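PDB 3ZHE: protein SMG-7 from Caenorhabditis elegans, which acts in nonsense-mediated mRNA decay as the heterodimer partner of SMG-5, combining a 14-3-3-like phosphopeptide-binding domain with an alpha-helical domain. Local coordinates for residues Thr286-Ala291 against Lys327-Ile332; Pro262-Tyr267 against His366-Ile371; Lys297-Tyr302 against His314-Leu319. All coordinates share one frame; numbering follows the deposited sequence.

Interaction 1: Thr286-Ala291 against Lys327-Ile332; sequences TIWCTA and KLLRGI
L328 lays its CD1 methyl over one face of the W288 indole, 4.0 Å from the centroid of the five-membered ring and 17° off the ring normal, a CH-pi contact. The pair belongs to the all-helical region of SMG-7 related to the Est1 DNA/RNA-binding family of the TPR clan, where the loop between helices 313-322 and 337-348 folds back on the flank of helix 277-304. A second leucine takes a different side of the same ring: L329 CD2 lies in the plane of the indole at its edge, 3.7 Å from W288 CD1. With CG anti to the backbone N (chi1 -160°), W288 presents both face and edge to the loop, while its NE1 donates to the carbonyl of L322 at the end of helix 313-322. Replacing W288 by an alanine would probably leave L328 CD1 and L329 CD2 bordering a gap and the L322 carbonyl without its indole donor. From L329 to I332 the chain reverses in a type II beta turn. At G331 phi is positive, and a CB there would press on the carbonyl O of R330. The turn returns I332 to the helix beside C289, whose sulfur lies next to the L328 carbonyl. I332 CG1 stands between its own backbone N and carbonyl carbon, and CD1 beyond it rests 3.8 Å from C289 SG and 4.0 Å from C289 CB.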
ATOM      1  N   THR B 286      -9.896 -42.811  18.762  1.00112.58           N
ATOM      2  CA  THR B 286     -10.255 -42.394  20.115  1.00118.34           C
ATOM      3  C   THR B 286     -10.316 -40.873  20.223  1.00109.53           C
ATOM      4  O   THR B 286     -11.354 -40.302  20.601  1.00106.35           O
ATOM      5  CB  THR B 286      -9.257 -42.936  21.158  1.00126.40           C
ATOM      6  OG1 THR B 286      -9.201 -44.364  21.071  1.00 89.41           O
ATOM      7  CG2 THR B 286      -9.678 -42.537  22.566  1.00 89.44           C
ATOM      8  N   ILE B 287      -9.207 -40.219  19.877  1.00105.71           N
ATOM      9  CA  ILE B 287      -9.146 -38.754  19.940  1.00102.01           C
ATOM     10  C   ILE B 287     -10.263 -38.098  19.125  1.00100.65           C
ATOM     11  O   ILE B 287     -11.015 -37.251  19.628  1.00101.53           O
ATOM     12  CB  ILE B 287      -7.791 -38.220  19.436  1.00 97.38           C
ATOM     13  CG1 ILE B 287      -6.652 -38.738  20.315  1.00101.06           C
ATOM     14  CG2 ILE B 287      -7.793 -36.697  19.407  1.00 91.20           C
ATOM     15  CD1 ILE B 287      -5.289 -38.224  19.908  1.00101.19           C
ATOM     16  N   TRP B 288     -10.356 -38.514  17.867  1.00 98.54           N
ATOM     17  CA  TRP B 288     -11.337 -38.007  16.916  1.00 96.64           C
ATOM     18  C   TRP B 288     -12.761 -38.102  17.451  1.00 93.22           C
ATOM     19  O   TRP B 288     -13.502 -37.119  17.440  1.00 87.45           O
ATOM     20  CB  TRP B 288     -11.230 -38.796  15.612  1.00 96.45           C
ATOM     21  CG  TRP B 288     -11.807 -38.113  14.425  1.00 95.81           C
ATOM     22  CD1 TRP B 288     -13.091 -38.197  13.975  1.00100.52           C
ATOM     23  CD2 TRP B 288     -11.117 -37.249  13.517  1.00 88.63           C
ATOM     24  NE1 TRP B 288     -13.246 -37.432  12.845  1.00 98.04           N
ATOM     25  CE2 TRP B 288     -12.048 -36.840  12.543  1.00 90.96           C
ATOM     26  CE3 TRP B 288      -9.803 -36.778  13.436  1.00 85.59           C
ATOM     27  CZ2 TRP B 288     -11.706 -35.984  11.500  1.00 89.51           C
ATOM     28  CZ3 TRP B 288      -9.467 -35.926  12.401  1.00 86.54           C
ATOM     29  CH2 TRP B 288     -10.416 -35.538  11.448  1.00 88.65           C
ATOM     30  N   CYS B 289     -13.138 -39.288  17.920  1.00 95.25           N
ATOM     31  CA  CYS B 289     -14.485 -39.509  18.438  1.00 99.10           C
ATOM     32  C   CYS B 289     -14.772 -38.686  19.690  1.00100.37           C
ATOM     33  O   CYS B 289     -15.869 -38.135  19.835  1.00100.26           O
ATOM     34  CB  CYS B 289     -14.733 -40.996  18.705  1.00102.66           C
ATOM     35  SG  CYS B 289     -15.049 -41.969  17.217  1.00114.93           S
ATOM     36  N   THR B 290     -13.795 -38.603  20.591  1.00101.63           N
ATOM     37  CA  THR B 290     -13.951 -37.769  21.783  1.00104.11           C
ATOM     38  C   THR B 290     -14.251 -36.321  21.388  1.00102.30           C
ATOM     39  O   THR B 290     -15.208 -35.702  21.887  1.00 97.96           O
ATOM     40  CB  THR B 290     -12.697 -37.812  22.677  1.00108.29           C
ATOM     41  OG1 THR B 290     -12.537 -39.130  23.216  1.00111.65           O
ATOM     42  CG2 THR B 290     -12.820 -36.815  23.819  1.00110.06           C
ATOM     43  N   ALA B 291     -13.438 -35.799  20.474  1.00108.44           N
ATOM     44  CA  ALA B 291     -13.626 -34.450  19.950  1.00107.09           C
ATOM     45  C   ALA B 291     -15.012 -34.272  19.329  1.00100.53           C
ATOM     46  O   ALA B 291     -15.676 -33.258  19.553  1.00 97.41           O
ATOM     47  CB  ALA B 291     -12.542 -34.121  18.938  1.00105.74           C
ATOM     48  N   LYS B 327     -15.276 -43.050   8.365  1.00 95.90           N
ATOM     49  CA  LYS B 327     -14.852 -44.367   8.829  1.00 97.76           C
ATOM     50  C   LYS B 327     -14.375 -44.336  10.279  1.00 98.39           C
ATOM     51  O   LYS B 327     -14.400 -45.355  10.971  1.00105.38           O
ATOM     52  CB  LYS B 327     -13.748 -44.921   7.925  1.00 97.33           C
ATOM     53  N   LEU B 328     -13.941 -43.167  10.732  1.00 95.30           N
ATOM     54  CA  LEU B 328     -13.494 -43.000  12.110  1.00 99.78           C
ATOM     55  C   LEU B 328     -14.671 -42.809  13.062  1.00101.93           C
ATOM     56  O   LEU B 328     -14.551 -43.047  14.263  1.00106.63           O
ATOM     57  CB  LEU B 328     -12.533 -41.813  12.227  1.00 99.88           C
ATOM     58  CG  LEU B 328     -11.087 -42.029  11.778  1.00 97.53           C
ATOM     59  CD1 LEU B 328     -10.286 -40.745  11.921  1.00 97.07           C
ATOM     60  CD2 LEU B 328     -10.450 -43.148  12.583  1.00 97.59           C
ATOM     61  N   LEU B 329     -15.808 -42.386  12.517  1.00 96.38           N
ATOM     62  CA  LEU B 329     -16.979 -42.072  13.332  1.00 95.43           C
ATOM     63  C   LEU B 329     -17.960 -43.237  13.461  1.00110.14           C
ATOM     64  O   LEU B 329     -19.004 -43.108  14.100  1.00113.78           O
ATOM     65  CB  LEU B 329     -17.696 -40.833  12.791  1.00 87.44           C
ATOM     66  CG  LEU B 329     -16.953 -39.508  12.970  1.00 82.40           C
ATOM     67  CD1 LEU B 329     -17.806 -38.343  12.496  1.00 79.04           C
ATOM     68  CD2 LEU B 329     -16.544 -39.322  14.424  1.00 81.10           C
ATOM     69  N   ARG B 330     -17.624 -44.369  12.851  1.00115.93           N
ATOM     70  CA  ARG B 330     -18.422 -45.578  13.006  1.00119.26           C
ATOM     71  C   ARG B 330     -18.350 -46.064  14.448  1.00122.02           C
ATOM     72  O   ARG B 330     -17.292 -46.015  15.074  1.00121.99           O
ATOM     73  CB  ARG B 330     -17.916 -46.683  12.075  1.00121.30           C
ATOM     74  CG  ARG B 330     -18.081 -46.407  10.591  1.00124.90           C
ATOM     75  CD  ARG B 330     -17.361 -47.473   9.774  1.00135.22           C
ATOM     76  NE  ARG B 330     -17.504 -47.271   8.336  1.00139.69           N
ATOM     77  CZ  ARG B 330     -16.813 -47.938   7.416  1.00140.10           C
ATOM     78  NH1 ARG B 330     -15.922 -48.849   7.785  1.00136.76           N
ATOM     79  NH2 ARG B 330     -17.008 -47.692   6.129  1.00142.89           N
ATOM     80  N   GLY B 331     -19.478 -46.529  14.977  1.00125.83           N
ATOM     81  CA  GLY B 331     -19.504 -47.095  16.313  1.00129.73           C
ATOM     82  C   GLY B 331     -20.195 -46.233  17.352  1.00129.31           C
ATOM     83  O   GLY B 331     -20.644 -46.737  18.382  1.00133.87           O
ATOM     84  N   ILE B 332     -20.281 -44.934  17.088  1.00124.34           N
ATOM     85  CA  ILE B 332     -20.925 -44.011  18.017  1.00126.58           C
ATOM     86  C   ILE B 332     -22.151 -43.351  17.389  1.00129.40           C
ATOM     87  O   ILE B 332     -22.640 -42.333  17.882  1.00126.61           O
ATOM     88  CB  ILE B 332     -19.950 -42.920  18.504  1.00122.50           C
ATOM     89  CG1 ILE B 332     -19.527 -42.017  17.343  1.00117.74           C
ATOM     90  CG2 ILE B 332     -18.731 -43.547  19.166  1.00125.25           C
ATOM     91  CD1 ILE B 332     -18.664 -40.847  17.766  1.00117.33           C
TER

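Interaction 2: Pro262-Tyr267 against His366-Ile371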
ATOM      1  N   PRO B 262      -3.799 -31.171  11.694  1.00 82.50           N
ATOM      2  CA  PRO B 262      -2.631 -32.061  11.672  1.00 86.24           C
ATOM      3  C   PRO B 262      -3.014 -33.526  11.866  1.00 95.41           C
ATOM      4  O   PRO B 262      -2.314 -34.413  11.375  1.00101.85           O
ATOM      5  CB  PRO B 262      -1.801 -31.580  12.867  1.00 82.96           C
ATOM      6  CG  PRO B 262      -2.234 -30.178  13.093  1.00 83.70           C
ATOM      7  CD  PRO B 262      -3.691 -30.169  12.770  1.00 82.43           C
ATOM      8  N   LEU B 263      -4.112 -33.772  12.575  1.00 94.19           N
ATOM      9  CA  LEU B 263      -4.565 -35.135  12.828  1.00 91.65           C
ATOM     10  C   LEU B 263      -5.070 -35.789  11.543  1.00 87.19           C
ATOM     11  O   LEU B 263      -4.850 -36.979  11.320  1.00 90.65           O
ATOM     12  CB  LEU B 263      -5.649 -35.155  13.909  1.00 94.85           C
ATOM     13  CG  LEU B 263      -5.910 -36.506  14.580  1.00100.71           C
ATOM     14  CD1 LEU B 263      -4.629 -37.051  15.195  1.00103.67           C
ATOM     15  CD2 LEU B 263      -7.003 -36.386  15.633  1.00104.32           C
ATOM     16  N   MET B 264      -5.741 -35.004  10.703  1.00 79.98           N
ATOM     17  CA  MET B 264      -6.216 -35.488   9.408  1.00 82.05           C
ATOM     18  C   MET B 264      -5.062 -35.971   8.542  1.00 90.36           C
ATOM     19  O   MET B 264      -5.121 -37.052   7.956  1.00 91.50           O
ATOM     20  CB  MET B 264      -6.967 -34.386   8.657  1.00 79.88           C
ATOM     21  CG  MET B 264      -8.291 -33.985   9.271  1.00 81.31           C
ATOM     22  SD  MET B 264      -9.249 -32.899   8.195  1.00134.17           S
ATOM     23  CE  MET B 264      -9.330 -33.880   6.698  1.00 70.05           C
ATOM     24  N   SER B 265      -4.018 -35.151   8.461  1.00 90.35           N
ATOM     25  CA  SER B 265      -2.852 -35.448   7.637  1.00 89.53           C
ATOM     26  C   SER B 265      -2.183 -36.748   8.059  1.00 93.23           C
ATOM     27  O   SER B 265      -1.909 -37.614   7.228  1.00 93.12           O
ATOM     28  CB  SER B 265      -1.846 -34.298   7.720  1.00 87.01           C
ATOM     29  OG  SER B 265      -0.707 -34.552   6.916  1.00 91.18           O
ATOM     30  N   VAL B 266      -1.922 -36.877   9.356  1.00 94.13           N
ATOM     31  CA  VAL B 266      -1.311 -38.083   9.898  1.00 93.47           C
ATOM     32  C   VAL B 266      -2.222 -39.290   9.675  1.00 94.60           C
ATOM     33  O   VAL B 266      -1.751 -40.391   9.392  1.00 93.75           O
ATOM     34  CB  VAL B 266      -0.986 -37.918  11.398  1.00 92.71           C
ATOM     35  CG1 VAL B 266      -0.418 -39.206  11.975  1.00 86.37           C
ATOM     36  CG2 VAL B 266      -0.009 -36.768  11.598  1.00 99.13           C
ATOM     37  N   TYR B 267      -3.530 -39.070   9.778  1.00 94.39           N
ATOM     38  CA  TYR B 267      -4.504 -40.134   9.548  1.00 95.14           C
ATOM     39  C   TYR B 267      -4.498 -40.625   8.103  1.00 98.23           C
ATOM     40  O   TYR B 267      -4.456 -41.830   7.852  1.00100.89           O
ATOM     41  CB  TYR B 267      -5.914 -39.679   9.932  1.00 93.95           C
ATOM     42  CG  TYR B 267      -6.996 -40.630   9.470  1.00 94.68           C
ATOM     43  CD1 TYR B 267      -7.205 -41.842  10.116  1.00 94.94           C
ATOM     44  CD2 TYR B 267      -7.807 -40.319   8.386  1.00 93.36           C
ATOM     45  CE1 TYR B 267      -8.189 -42.716   9.696  1.00 92.49           C
ATOM     46  CE2 TYR B 267      -8.793 -41.187   7.958  1.00 95.37           C
ATOM     47  CZ  TYR B 267      -8.980 -42.383   8.617  1.00 92.71           C
ATOM     48  OH  TYR B 267      -9.962 -43.250   8.195  1.00 92.27           O
ATOM     49  N   HIS B 366      -6.413 -29.650   0.720  1.00 96.73           N
ATOM     50  CA  HIS B 366      -6.833 -30.806  -0.065  1.00102.49           C
ATOM     51  C   HIS B 366      -6.522 -32.151   0.587  1.00110.47           C
ATOM     52  O   HIS B 366      -6.563 -33.189  -0.074  1.00118.65           O
ATOM     53  CB  HIS B 366      -6.240 -30.737  -1.475  1.00103.32           C
ATOM     54  CG  HIS B 366      -6.857 -29.678  -2.333  1.00108.06           C
ATOM     55  ND1 HIS B 366      -7.756 -29.965  -3.338  1.00112.29           N
ATOM     56  CD2 HIS B 366      -6.716 -28.331  -2.328  1.00107.87           C
ATOM     57  CE1 HIS B 366      -8.136 -28.841  -3.919  1.00112.60           C
ATOM     58  NE2 HIS B 366      -7.520 -27.835  -3.324  1.00109.08           N
ATOM     59  N   CYS B 367      -6.216 -32.131   1.878  1.00107.14           N
ATOM     60  CA  CYS B 367      -6.048 -33.368   2.628  1.00103.16           C
ATOM     61  C   CYS B 367      -7.402 -33.968   2.957  1.00101.78           C
ATOM     62  O   CYS B 367      -8.127 -33.427   3.790  1.00112.94           O
ATOM     63  CB  CYS B 367      -5.298 -33.116   3.935  1.00102.31           C
ATOM     64  SG  CYS B 367      -5.301 -34.524   5.071  1.00 78.70           S
ATOM     65  N   LEU B 368      -7.739 -35.072   2.292  1.00 95.56           N
ATOM     66  CA  LEU B 368      -8.916 -35.866   2.643  1.00 96.52           C
ATOM     67  C   LEU B 368     -10.186 -35.015   2.674  1.00 93.96           C
ATOM     68  O   LEU B 368     -10.923 -35.023   3.660  1.00 86.88           O
ATOM     69  CB  LEU B 368      -8.689 -36.529   4.006  1.00 92.91           C
ATOM     70  CG  LEU B 368      -9.503 -37.751   4.431  1.00 96.04           C
ATOM     71  CD1 LEU B 368      -9.160 -38.961   3.577  1.00 97.82           C
ATOM     72  CD2 LEU B 368      -9.259 -38.040   5.903  1.00 99.44           C
ATOM     73  N   GLN B 369     -10.435 -34.276   1.597  1.00103.29           N
ATOM     74  CA  GLN B 369     -11.521 -33.301   1.593  1.00113.06           C
ATOM     75  C   GLN B 369     -12.872 -33.897   1.198  1.00119.76           C
ATOM     76  O   GLN B 369     -13.624 -34.361   2.056  1.00126.43           O
ATOM     77  CB  GLN B 369     -11.182 -32.109   0.694  1.00118.03           C
ATOM     78  CG  GLN B 369     -12.108 -30.922   0.890  1.00119.93           C
ATOM     79  CD  GLN B 369     -11.568 -29.656   0.268  1.00119.22           C
ATOM     80  OE1 GLN B 369     -11.381 -28.649   0.951  1.00118.77           O
ATOM     81  NE2 GLN B 369     -11.313 -29.696  -1.034  1.00118.95           N
ATOM     82  N   ARG B 370     -13.167 -33.868  -0.099  1.00119.71           N
ATOM     83  CA  ARG B 370     -14.447 -34.337  -0.629  1.00123.90           C
ATOM     84  C   ARG B 370     -15.634 -33.555  -0.060  1.00125.12           C
ATOM     85  O   ARG B 370     -16.722 -34.103   0.129  1.00122.10           O
ATOM     86  CB  ARG B 370     -14.623 -35.843  -0.398  1.00121.83           C
ATOM     87  N   ILE B 371     -15.410 -32.273   0.210  1.00121.67           N
ATOM     88  CA  ILE B 371     -16.474 -31.370   0.627  1.00112.53           C
ATOM     89  C   ILE B 371     -16.407 -30.098  -0.204  1.00112.30           C
ATOM     90  O   ILE B 371     -15.463 -29.320  -0.086  1.00117.12           O
ATOM     91  CB  ILE B 371     -16.358 -30.997   2.115  1.00103.27           C
ATOM     92  CG1 ILE B 371     -16.553 -32.232   2.992  1.00104.06           C
ATOM     93  CG2 ILE B 371     -17.379 -29.925   2.480  1.00 93.67           C
ATOM     94  CD1 ILE B 371     -16.649 -31.920   4.473  1.00104.65           C
TER
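M264, L368 and C367 carry most of this contact, in which a loop without regular structure packs on an alpha-helix. Helix 257-270, part of the Est1-like helical region, meets the loop joining helix 337-348 to helix 377-389, so residues about a hundred positions apart in sequence come together in a largely buried contact. M264 has the most surface buried here. Its chain runs out from the helix and turns about the CG-SD bond (chi3 55°), which brings CE along the loop backbone. There the methyl lies beside the carbonyl oxygens of C367 and L368 and packs 3.8 Å from L368 CB. C367 packs nearer the base of M264, against its CB. The C367 sulfur, anti to the backbone N (chi1 170°), is directed at the helix backbone, 3.7 Å from S265 CA and equally far from S265 N, with M264 CB at 4.0 Å. S265 thus meets the loop mainly through its main chain, while its hydroxyl is hydrogen-bonded to H192 NE2. The same H192 also bonds through its backbone to H366, so H366, at the beginning of segment 366-371, and the helix share a neighbour just past helix 180-191. L368 has backbone angles of the left-handed region, and its CB still points toward the helix. From there the side chain crosses that of Y267 at about a right angle, with CD2 in the plane of the phenol ring at its edge, 3.7 Å from Y267 CD2 and 3.8 Å from Y267 CE2.

Interaction 3: Lys297-Tyr302 against His314-Leu319; sequences KTLDDY and HLLHIL
L299 and L315 slide past each other in opposite directions, and the CD2 methyls at their ends meet at 3.9 Å. L299 forks between three leucines of the facing helix. Its CG lies anti to the carbonyl carbon (chi1 -66°), and from this branching point CD2 passes between L315 and L316, 3.9 Å from L316 CD2, while CD1 turns to the other neighbour, 3.9 Å from L319 CD2. L319 answers with the alternative rotamer, CG anti to the backbone N (chi1 177°), which carries its CD2 out toward L299. The two segments belong to consecutive helices, 277-304 and 313-322, that form an antiparallel helical hairpin; the N-to-C directions of the two short segments make an angle of 142°, and their axes approach to 11.2 Å, a separation bridged by apolar contacts, with no hydrogen bond between the two segments. Helix 337-348 closes the same core from another direction, with I343 against L299 and L347 against L316. Toward the partly exposed side of the hairpin, L315 CD2 is the common point of touch. It lies in the plane of the Y302 ring at its edge, 3.8 Å from Y302 CE2, the phenol crossing L315 at about a right angle. T298 adds its methyl, CG2, at 4.1 Å from L315 CD2, while its hydroxyl is bonded back along its own helix to the carbonyl of S294.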
ATOM      1  N   LYS B 297     -21.893 -31.738  21.650  1.00109.09           N
ATOM      2  CA  LYS B 297     -22.538 -31.240  22.863  1.00109.58           C
ATOM      3  C   LYS B 297     -22.507 -29.715  22.941  1.00105.78           C
ATOM      4  O   LYS B 297     -23.520 -29.081  23.242  1.00109.11           O
ATOM      5  CB  LYS B 297     -21.885 -31.842  24.110  1.00113.47           C
ATOM      6  N   THR B 298     -21.342 -29.134  22.664  1.00105.46           N
ATOM      7  CA  THR B 298     -21.180 -27.684  22.730  1.00110.89           C
ATOM      8  C   THR B 298     -22.095 -26.959  21.741  1.00111.38           C
ATOM      9  O   THR B 298     -22.813 -26.028  22.115  1.00113.64           O
ATOM     10  CB  THR B 298     -19.719 -27.272  22.485  1.00109.74           C
ATOM     11  OG1 THR B 298     -18.889 -27.841  23.504  1.00108.01           O
ATOM     12  CG2 THR B 298     -19.576 -25.760  22.508  1.00112.20           C
ATOM     13  N   LEU B 299     -22.069 -27.395  20.485  1.00109.70           N
ATOM     14  CA  LEU B 299     -22.946 -26.837  19.458  1.00110.58           C
ATOM     15  C   LEU B 299     -24.419 -26.975  19.848  1.00111.36           C
ATOM     16  O   LEU B 299     -25.215 -26.053  19.652  1.00108.18           O
ATOM     17  CB  LEU B 299     -22.688 -27.517  18.110  1.00112.77           C
ATOM     18  CG  LEU B 299     -21.319 -27.273  17.469  1.00113.64           C
ATOM     19  CD1 LEU B 299     -21.082 -28.244  16.321  1.00113.53           C
ATOM     20  CD2 LEU B 299     -21.201 -25.834  16.989  1.00110.67           C
ATOM     21  N   ASP B 300     -24.774 -28.130  20.407  1.00112.62           N
ATOM     22  CA  ASP B 300     -26.146 -28.371  20.843  1.00114.00           C
ATOM     23  C   ASP B 300     -26.553 -27.370  21.924  1.00117.82           C
ATOM     24  O   ASP B 300     -27.648 -26.801  21.879  1.00122.01           O
ATOM     25  CB  ASP B 300     -26.315 -29.808  21.350  1.00116.68           C
ATOM     26  CG  ASP B 300     -27.773 -30.235  21.423  1.00114.51           C
ATOM     27  OD1 ASP B 300     -28.606 -29.628  20.720  1.00114.87           O
ATOM     28  OD2 ASP B 300     -28.088 -31.184  22.174  1.00113.05           O
ATOM     29  N   ASP B 301     -25.662 -27.150  22.887  1.00119.18           N
ATOM     30  CA  ASP B 301     -25.904 -26.170  23.942  1.00123.37           C
ATOM     31  C   ASP B 301     -25.988 -24.748  23.395  1.00127.07           C
ATOM     32  O   ASP B 301     -26.665 -23.895  23.968  1.00129.24           O
ATOM     33  CB  ASP B 301     -24.823 -26.251  25.023  1.00124.42           C
ATOM     34  CG  ASP B 301     -24.943 -27.495  25.881  1.00128.75           C
ATOM     35  OD1 ASP B 301     -26.067 -28.024  26.014  1.00131.41           O
ATOM     36  OD2 ASP B 301     -23.913 -27.942  26.428  1.00130.70           O
ATOM     37  N   TYR B 302     -25.291 -24.490  22.292  1.00128.88           N
ATOM     38  CA  TYR B 302     -25.374 -23.187  21.641  1.00125.61           C
ATOM     39  C   TYR B 302     -26.706 -23.035  20.919  1.00121.84           C
ATOM     40  O   TYR B 302     -27.207 -21.923  20.744  1.00120.13           O
ATOM     41  CB  TYR B 302     -24.205 -22.979  20.681  1.00121.66           C
ATOM     42  CG  TYR B 302     -22.949 -22.513  21.376  1.00121.29           C
ATOM     43  CD1 TYR B 302     -23.018 -21.828  22.582  1.00123.63           C
ATOM     44  CD2 TYR B 302     -21.695 -22.758  20.832  1.00119.58           C
ATOM     45  CE1 TYR B 302     -21.877 -21.397  23.226  1.00125.79           C
ATOM     46  CE2 TYR B 302     -20.545 -22.330  21.470  1.00119.62           C
ATOM     47  CZ  TYR B 302     -20.642 -21.651  22.667  1.00121.53           C
ATOM     48  OH  TYR B 302     -19.502 -21.223  23.307  1.00119.39           O
ATOM     49  N   HIS B 314     -16.438 -20.794  12.837  1.00110.59           N
ATOM     50  CA  HIS B 314     -15.254 -21.631  12.992  1.00106.57           C
ATOM     51  C   HIS B 314     -15.595 -22.967  13.641  1.00105.55           C
ATOM     52  O   HIS B 314     -15.017 -24.000  13.301  1.00107.61           O
ATOM     53  CB  HIS B 314     -14.206 -20.903  13.833  1.00104.40           C
ATOM     54  CG  HIS B 314     -13.803 -19.573  13.276  1.00106.15           C
ATOM     55  ND1 HIS B 314     -13.370 -18.535  14.072  1.00108.10           N
ATOM     56  CD2 HIS B 314     -13.765 -19.115  12.004  1.00107.13           C
ATOM     57  CE1 HIS B 314     -13.085 -17.492  13.312  1.00109.80           C
ATOM     58  NE2 HIS B 314     -13.316 -17.817  12.053  1.00109.47           N
ATOM     59  N   LEU B 315     -16.537 -22.935  14.576  1.00102.57           N
ATOM     60  CA  LEU B 315     -16.943 -24.136  15.293  1.00 98.58           C
ATOM     61  C   LEU B 315     -17.705 -25.088  14.375  1.00100.98           C
ATOM     62  O   LEU B 315     -17.646 -26.306  14.540  1.00106.14           O
ATOM     63  CB  LEU B 315     -17.787 -23.769  16.515  1.00 97.19           C
ATOM     64  CG  LEU B 315     -17.482 -24.566  17.784  1.00 96.21           C
ATOM     65  CD1 LEU B 315     -16.000 -24.481  18.124  1.00 86.72           C
ATOM     66  CD2 LEU B 315     -18.331 -24.078  18.947  1.00104.12           C
ATOM     67  N   LEU B 316     -18.415 -24.525  13.401  1.00 99.19           N
ATOM     68  CA  LEU B 316     -19.099 -25.332  12.400  1.00 77.01           C
ATOM     69  C   LEU B 316     -18.102 -25.920  11.408  1.00 83.82           C
ATOM     70  O   LEU B 316     -18.320 -27.001  10.864  1.00 74.71           O
ATOM     71  CB  LEU B 316     -20.162 -24.516  11.658  1.00 85.07           C
ATOM     72  CG  LEU B 316     -21.421 -24.125  12.437  1.00 91.02           C
ATOM     73  CD1 LEU B 316     -22.481 -23.573  11.494  1.00 93.77           C
ATOM     74  CD2 LEU B 316     -21.966 -25.297  13.245  1.00 91.98           C
ATOM     75  N   HIS B 317     -17.006 -25.203  11.178  1.00 82.09           N
ATOM     76  CA  HIS B 317     -15.983 -25.662  10.244  1.00 81.11           C
ATOM     77  C   HIS B 317     -15.143 -26.803  10.809  1.00 83.94           C
ATOM     78  O   HIS B 317     -14.711 -27.686  10.068  1.00 82.72           O
ATOM     79  CB  HIS B 317     -15.091 -24.504   9.795  1.00 76.93           C
ATOM     80  CG  HIS B 317     -15.544 -23.859   8.523  1.00 82.63           C
ATOM     81  ND1 HIS B 317     -15.440 -24.482   7.299  1.00 88.08           N
ATOM     82  CD2 HIS B 317     -16.107 -22.652   8.285  1.00 85.32           C
ATOM     83  CE1 HIS B 317     -15.918 -23.685   6.360  1.00 87.96           C
ATOM     84  NE2 HIS B 317     -16.330 -22.568   6.931  1.00 85.01           N
ATOM     85  N   ILE B 318     -14.909 -26.780  12.116  1.00 81.79           N
ATOM     86  CA  ILE B 318     -14.208 -27.877  12.775  1.00 80.76           C
ATOM     87  C   ILE B 318     -15.056 -29.144  12.688  1.00 84.09           C
ATOM     88  O   ILE B 318     -14.539 -30.247  12.497  1.00 82.77           O
ATOM     89  CB  ILE B 318     -13.881 -27.545  14.247  1.00 80.27           C
ATOM     90  CG1 ILE B 318     -12.886 -26.384  14.318  1.00 78.01           C
ATOM     91  CG2 ILE B 318     -13.316 -28.763  14.963  1.00 79.00           C
ATOM     92  CD1 ILE B 318     -12.368 -26.103  15.709  1.00 77.21           C
ATOM     93  N   LEU B 319     -16.368 -28.965  12.808  1.00 85.47           N
ATOM     94  CA  LEU B 319     -17.317 -30.065  12.684  1.00 89.43           C
ATOM     95  C   LEU B 319     -17.266 -30.691  11.295  1.00 88.82           C
ATOM     96  O   LEU B 319     -17.230 -31.914  11.158  1.00 86.73           O
ATOM     97  CB  LEU B 319     -18.735 -29.576  12.976  1.00 91.32           C
ATOM     98  CG  LEU B 319     -19.843 -30.618  12.820  1.00 92.20           C
ATOM     99  CD1 LEU B 319     -19.758 -31.659  13.924  1.00 95.18           C
ATOM    100  CD2 LEU B 319     -21.212 -29.953  12.799  1.00 90.26           C
TER

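Helix 277-304 serves both interaction 1 and interaction 3, whose centres lie 16 Å apart without touching; their nearest atoms are about 6 Å apart. Interactions 1 and 2, with centres 15 Å apart, are in direct contact. Helices 257-270 and 277-304 touch where W288 CH2 approaches M264 CG to 3.4 Å, and loop 327-332 reaches helix 257-270 where L328 CG lies 3.6 Å from Y267 CE1. Y267 thus meets two loops, through L328 and L368, while M264 lies between W288 and loop 366-371. Interactions 2 and 3 stay separate, their centres 19 Å apart. In sequence the three are nested, 3 within 1 and 1 within 2, so each successive chain return closes around the previous one.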